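Local structure of cellulase (Xanthomonas axonopodis pv. citri, 4W7W) at residues A138-D144 with T177-N181; A193-R197 with L248-W254. The protein probably hydrolyses the beta-1,4 glucosidic bonds of cellulose and its oligosaccharides, as a family 5 glycoside hydrolase with a (beta/alpha)8-barrel fold. One frame throughout, in Å; residues are numbered along the deposited sequence.

How the contacts relate
Both contacts belong to one closed eight-stranded barrel and to its helical coat. Contact 1 joins the last turn of helix 127-141 and the turn after it to the loop after helix 160-176, where the chain heads back toward strands 147-150 and 183-186. It is partly buried, and small side chains, a lysine chain, an asparagine amide and backbone carbonyls do most of the work. Contact 2 sets the loop after strand 183-186 against helix 243-258. It is buried and largely aromatic, with an exposed arginine at its solvent side, and it includes H194 of the glycan pocket. The centres of contact 1 and contact 2 lie about 30 Å apart, and the two do not touch. Each includes a direct hydrogen bond and a bridging water.

Contact 1 of 2, residues A138-D144 with T177-N181; sequences ALEFKDD and TGAKN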
loop_
_atom_site.group_PDB
_atom_site.type_symbol
_atom_site.label_atom_id
_atom_site.label_comp_id
_atom_site.label_asym_id
_atom_site.label_seq_id
_atom_site.Cartn_x
_atom_site.Cartn_y
_atom_site.Cartn_z
ATOM N N ALA A 138 3.873 -13.540 8.923
ATOM C CA ALA A 138 2.621 -13.949 9.538
ATOM C C ALA A 138 2.861 -14.617 10.900
ATOM O O ALA A 138 2.099 -14.412 11.839
ATOM C CB ALA A 138 1.861 -14.872 8.615
ATOM N N LEU A 139 3.913 -15.426 11.014
ATOM C CA LEU A 139 4.240 -16.027 12.307
ATOM C C LEU A 139 4.556 -14.967 13.349
ATOM O O LEU A 139 4.232 -15.149 14.519
ATOM C CB LEU A 139 5.397 -17.015 12.174
ATOM C CG LEU A 139 5.038 -18.334 11.483
ATOM C CD1 LEU A 139 6.292 -19.104 11.096
ATOM C CD2 LEU A 139 4.135 -19.210 12.335
ATOM N N GLU A 140 5.173 -13.868 12.932
ATOM C CA GLU A 140 5.506 -12.795 13.863
ATOM C C GLU A 140 4.294 -11.992 14.315
ATOM O O GLU A 140 4.243 -11.537 15.451
ATOM C CB GLU A 140 6.506 -11.826 13.254
ATOM C CG GLU A 140 7.848 -12.404 12.921
ATOM C CD GLU A 140 8.624 -12.857 14.128
ATOM O OE1 GLU A 140 8.400 -12.346 15.269
ATOM O OE2 GLU A 140 9.498 -13.736 13.915
ATOM N N PHE A 141 3.334 -11.782 13.413
ATOM C CA PHE A 141 2.269 -10.797 13.619
ATOM C C PHE A 141 0.871 -11.397 13.674
ATOM O O PHE A 141 -0.109 -10.657 13.763
ATOM C CB PHE A 141 2.358 -9.704 12.545
ATOM C CG PHE A 141 3.614 -8.891 12.650
ATOM C CD1 PHE A 141 3.836 -8.053 13.745
ATOM C CD2 PHE A 141 4.614 -9.011 11.706
ATOM C CE1 PHE A 141 5.014 -7.352 13.872
ATOM C CE2 PHE A 141 5.799 -8.292 11.817
ATOM C CZ PHE A 141 5.987 -7.452 12.898
ATOM N N LYS A 142 0.766 -12.720 13.671
ATOM C CA LYS A 142 -0.553 -13.344 13.639
ATOM C C LYS A 142 -1.421 -12.956 14.824
ATOM O O LYS A 142 -2.632 -12.844 14.670
ATOM C CB LYS A 142 -0.478 -14.854 13.501
ATOM C CG LYS A 142 0.352 -15.519 14.556
ATOM C CD LYS A 142 0.339 -17.030 14.369
ATOM C CE LYS A 142 -0.966 -17.634 14.847
ATOM N NZ LYS A 142 -0.999 -17.751 16.325
ATOM N N ASP A 143 -0.818 -12.721 15.981
ATOM C CA ASP A 143 -1.587 -12.321 17.155
ATOM C C ASP A 143 -1.682 -10.806 17.371
ATOM O O ASP A 143 -2.050 -10.359 18.456
ATOM C CB ASP A 143 -1.033 -13.039 18.386
ATOM C CG ASP A 143 -1.034 -14.554 18.227
ATOM O OD1 ASP A 143 -2.003 -15.098 17.651
ATOM O OD2 ASP A 143 -0.067 -15.203 18.674
ATOM N N ASP A 144 -1.413 -10.028 16.322
ATOM C CA ASP A 144 -1.534 -8.571 16.358
ATOM C C ASP A 144 -2.734 -8.100 15.462
ATOM O O ASP A 144 -2.596 -7.981 14.252
ATOM C CB ASP A 144 -0.189 -7.936 15.942
ATOM C CG ASP A 144 1.000 -8.297 16.893
ATOM O OD1 ASP A 144 0.911 -8.106 18.122
ATOM O OD2 ASP A 144 2.066 -8.748 16.409
ATOM N N THR A 177 -0.377 -20.453 8.768
ATOM C CA THR A 177 0.165 -20.133 10.086
ATOM C C THR A 177 -0.917 -19.952 11.136
ATOM O O THR A 177 -0.604 -19.858 12.326
ATOM C CB THR A 177 0.997 -18.844 10.085
ATOM O OG1 THR A 177 0.132 -17.712 9.896
ATOM C CG2 THR A 177 2.076 -18.874 9.027
ATOM N N GLY A 178 -2.177 -19.880 10.710
ATOM C CA GLY A 178 -3.282 -19.538 11.606
ATOM C C GLY A 178 -3.618 -18.058 11.636
ATOM O O GLY A 178 -4.610 -17.657 12.262
ATOM N N ALA A 179 -2.811 -17.236 10.966
ATOM C CA ALA A 179 -3.059 -15.797 10.942
ATOM C C ALA A 179 -4.398 -15.491 10.297
ATOM O O ALA A 179 -4.708 -15.983 9.203
ATOM C CB ALA A 179 -1.949 -15.100 10.183
ATOM N N LYS A 180 -5.172 -14.626 10.966
ATOM C CA LYS A 180 -6.487 -14.205 10.491
ATOM C C LYS A 180 -6.488 -12.761 9.995
ATOM O O LYS A 180 -7.529 -12.227 9.638
ATOM C CB LYS A 180 -7.522 -14.382 11.599
ATOM C CG LYS A 180 -7.685 -15.818 12.059
ATOM C CD LYS A 180 -8.722 -15.950 13.163
ATOM C CE LYS A 180 -8.985 -17.407 13.525
ATOM N NZ LYS A 180 -9.769 -17.535 14.782
ATOM N N ASN A 181 -5.312 -12.144 9.942
ATOM C CA ASN A 181 -5.183 -10.738 9.623
ATOM C C ASN A 181 -5.702 -10.431 8.226
ATOM O O ASN A 181 -5.685 -11.275 7.337
ATOM C CB ASN A 181 -3.714 -10.320 9.664
ATOM C CG ASN A 181 -3.002 -10.711 10.946
ATOM O OD1 ASN A 181 -2.883 -11.895 11.254
ATOM N ND2 ASN A 181 -2.491 -9.733 11.678
HETATM O O HOH W 1 -4.729 -13.983 13.592
#
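The end of helix 127-141 and the type I turn F141-D144 lie against T177-N181, and the backbones come nearest at K142 and A179, with CA atoms 4.4 Å apart. G178 has positive phi (93°) just after helix 160-176, a backbone shape that favours glycine. A water joins K142 O to K180 N.

N181 ND2 donates to F141 O at 3.3 Å, from above the carbonyl plane. D144 N, closing the turn, reaches the same oxygen from the opposite face. ND2 also bonds to V147 O, so one amide links the turn to the start of strand 147-150. The segments belong to two successive alpha-to-beta connections of the (beta/alpha)8 barrel, each leading from an outer helix into the next parallel strand.

K142 lies over A179, with the two CB atoms 3.6 Å apart. The bend of its chain at chi3 (-76°) brings K142 CE to 3.4 Å from T177 O. A second bend, at chi4, turns NZ toward D143 OD1, with which it forms a salt bridge. T177 OG1 accepts from A179 N in an ST turn and also bonds to I174 O. A138 CB packs against this hydroxyl oxygen at 3.6 Å. The T177 methyl CG2 meets L139 CG and CD2, each at 3.9 Å. A138 and A179 complete the apolar side, and both also touch I174.

Contact 2 of 2, residues A193-R197 with L248-W254; sequences AHSWR and LQGFTSW
The indole of W196 has F251 over one face and turns its own edge to W254. F251 comes edge-on, with its CD1 3.5 Å from W196 CD2. The planes stand at 77°, a T-shaped pair. In the second T-shaped pair W196 is the edge partner. Its NE1 sits over the face of W254, 3.3 Å from W254 CD2. Here the planes are at 65°. F251 and W254 are three residues apart, nearly one turn, which puts them on neighbouring positions of one helix face. Both have CG anti to the backbone N, and this shared torsion sends both rings toward W196.

The flat guanidinium of R197 takes G250 O at its edge. R197 NH2 donates to G250 O at 3.2 Å, nearly in the guanidinium plane. The N-H...O angle is 159°. W254 N reaches the same oxygen from the opposite face, as the helical bond, so two donors hold G250 O. R197 NH2 also forms a salt bridge with E257, which accepts from S253 OG as well.

In the (beta/alpha)8 barrel, the loop after strand 183-186 thus packs on helix 243-258, which lies between strands 219-226 and 262-268. The same loop carries H194, which touches a bound glucose unit and stacks on Y231. W254 NE1 bonds to E210, and F221 meets the W254 ring edge-to-face.

A193 fills the inner end of the contact. Its CB lies 3.8 Å from L248 CD2 and 4.1 Å from F251 CB. A water receives the N-H of F251 at 2.9 Å and donates to A193 O. It occupies the kink, where F251 N has no bond to the preceding turn.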
loop_
_atom_site.group_PDB
_atom_site.type_symbol
_atom_site.label_atom_id
_atom_site.label_comp_id
_atom_site.label_asym_id
_atom_site.label_seq_id
_atom_site.Cartn_x
_atom_site.Cartn_y
_atom_site.Cartn_z
ATOM N N ALA A 193 -5.887 1.169 -10.425
ATOM C CA ALA A 193 -7.335 0.984 -10.496
ATOM C C ALA A 193 -7.819 1.149 -11.930
ATOM O O ALA A 193 -8.649 0.393 -12.416
ATOM C CB ALA A 193 -8.062 1.957 -9.589
ATOM N N HIS A 194 -7.299 2.173 -12.590
ATOM C CA HIS A 194 -7.724 2.532 -13.936
ATOM C C HIS A 194 -7.631 1.400 -14.956
ATOM O O HIS A 194 -8.456 1.334 -15.858
ATOM C CB HIS A 194 -6.929 3.753 -14.439
ATOM C CG HIS A 194 -5.457 3.510 -14.534
ATOM N ND1 HIS A 194 -4.845 3.132 -15.707
ATOM C CD2 HIS A 194 -4.488 3.494 -13.581
ATOM C CE1 HIS A 194 -3.561 2.928 -15.485
ATOM N NE2 HIS A 194 -3.317 3.159 -14.206
ATOM N N SER A 195 -6.606 0.557 -14.831
ATOM C CA SER A 195 -6.303 -0.462 -15.815
ATOM C C SER A 195 -6.728 -1.850 -15.370
ATOM O O SER A 195 -6.381 -2.849 -16.020
ATOM C CB SER A 195 -4.820 -0.455 -16.105
ATOM O OG SER A 195 -4.126 -0.623 -14.883
ATOM N N TRP A 196 -7.500 -1.940 -14.290
ATOM C CA TRP A 196 -7.843 -3.219 -13.680
ATOM C C TRP A 196 -8.472 -4.193 -14.672
ATOM O O TRP A 196 -8.240 -5.406 -14.582
ATOM C CB TRP A 196 -8.797 -2.989 -12.512
ATOM C CG TRP A 196 -8.914 -4.133 -11.573
ATOM C CD1 TRP A 196 -9.943 -4.999 -11.452
ATOM C CD2 TRP A 196 -7.944 -4.514 -10.594
ATOM N NE1 TRP A 196 -9.685 -5.901 -10.461
ATOM C CE2 TRP A 196 -8.467 -5.627 -9.908
ATOM C CE3 TRP A 196 -6.702 -3.998 -10.203
ATOM C CZ2 TRP A 196 -7.801 -6.234 -8.851
ATOM C CZ3 TRP A 196 -6.040 -4.604 -9.162
ATOM C CH2 TRP A 196 -6.597 -5.715 -8.494
ATOM N N ARG A 197 -9.292 -3.657 -15.581
ATOM C CA ARG A 197 -10.094 -4.468 -16.475
ATOM C C ARG A 197 -9.512 -4.525 -17.885
ATOM O O ARG A 197 -10.120 -5.134 -18.779
ATOM C CB ARG A 197 -11.540 -3.973 -16.496
ATOM C CG ARG A 197 -12.154 -3.880 -15.102
ATOM C CD ARG A 197 -13.613 -3.441 -15.082
ATOM N NE ARG A 197 -14.442 -4.592 -15.331
ATOM C CZ ARG A 197 -15.511 -4.966 -14.642
ATOM N NH1 ARG A 197 -16.145 -6.043 -15.042
ATOM N NH2 ARG A 197 -16.006 -4.307 -13.635
ATOM N N LEU A 248 -11.687 5.227 -10.766
ATOM C CA LEU A 248 -12.048 4.226 -9.760
ATOM C C LEU A 248 -13.289 3.419 -10.113
ATOM O O LEU A 248 -13.523 2.381 -9.504
ATOM C CB LEU A 248 -12.282 4.900 -8.408
ATOM C CG LEU A 248 -11.077 5.616 -7.772
ATOM C CD1 LEU A 248 -11.464 6.121 -6.401
ATOM C CD2 LEU A 248 -9.857 4.713 -7.670
ATOM N N GLN A 249 -14.090 3.870 -11.078
ATOM C CA GLN A 249 -15.403 3.263 -11.300
ATOM C C GLN A 249 -15.336 1.796 -11.721
ATOM O O GLN A 249 -16.107 0.986 -11.222
ATOM C CB GLN A 249 -16.230 4.048 -12.330
ATOM C CG GLN A 249 -16.705 5.368 -11.796
ATOM C CD GLN A 249 -17.752 5.998 -12.677
ATOM O OE1 GLN A 249 -18.446 5.314 -13.443
ATOM N NE2 GLN A 249 -17.904 7.282 -12.548
ATOM N N GLY A 250 -14.480 1.459 -12.688
ATOM C CA GLY A 250 -14.437 0.082 -13.181
ATOM C C GLY A 250 -14.006 -0.929 -12.122
ATOM O O GLY A 250 -14.595 -2.002 -11.989
ATOM N N PHE A 251 -12.991 -0.542 -11.349
ATOM C CA PHE A 251 -12.521 -1.334 -10.227
ATOM C C PHE A 251 -13.598 -1.471 -9.165
ATOM O O PHE A 251 -13.823 -2.576 -8.656
ATOM C CB PHE A 251 -11.239 -0.702 -9.679
ATOM C CG PHE A 251 -10.679 -1.385 -8.467
ATOM C CD1 PHE A 251 -10.076 -2.632 -8.553
ATOM C CD2 PHE A 251 -10.743 -0.782 -7.224
ATOM C CE1 PHE A 251 -9.545 -3.233 -7.427
ATOM C CE2 PHE A 251 -10.217 -1.386 -6.098
ATOM C CZ PHE A 251 -9.608 -2.610 -6.211
ATOM N N THR A 252 -14.268 -0.366 -8.845
ATOM C CA THR A 252 -15.344 -0.402 -7.861
ATOM C C THR A 252 -16.435 -1.379 -8.293
ATOM O O THR A 252 -16.929 -2.185 -7.495
ATOM C CB THR A 252 -15.912 1.014 -7.668
ATOM O OG1 THR A 252 -14.877 1.868 -7.175
ATOM C CG2 THR A 252 -17.074 1.047 -6.709
ATOM N N SER A 253 -16.796 -1.337 -9.577
ATOM C CA SER A 253 -17.812 -2.256 -10.066
ATOM C C SER A 253 -17.342 -3.710 -9.956
ATOM O O SER A 253 -18.107 -4.588 -9.583
ATOM C CB SER A 253 -18.197 -1.947 -11.512
ATOM O OG SER A 253 -19.371 -2.646 -11.883
ATOM N N TRP A 254 -16.078 -3.957 -10.304
ATOM C CA TRP A 254 -15.520 -5.306 -10.209
ATOM C C TRP A 254 -15.608 -5.829 -8.777
ATOM O O TRP A 254 -15.964 -6.983 -8.550
ATOM C CB TRP A 254 -14.086 -5.302 -10.709
ATOM C CG TRP A 254 -13.442 -6.640 -10.656
ATOM C CD1 TRP A 254 -13.538 -7.627 -11.593
ATOM C CD2 TRP A 254 -12.613 -7.160 -9.607
ATOM N NE1 TRP A 254 -12.818 -8.724 -11.192
ATOM C CE2 TRP A 254 -12.230 -8.457 -9.985
ATOM C CE3 TRP A 254 -12.151 -6.658 -8.388
ATOM C CZ2 TRP A 254 -11.411 -9.256 -9.188
ATOM C CZ3 TRP A 254 -11.331 -7.455 -7.610
ATOM C CH2 TRP A 254 -10.968 -8.731 -8.015
HETATM O O HOH W 2 -11.274 1.220 -12.794
#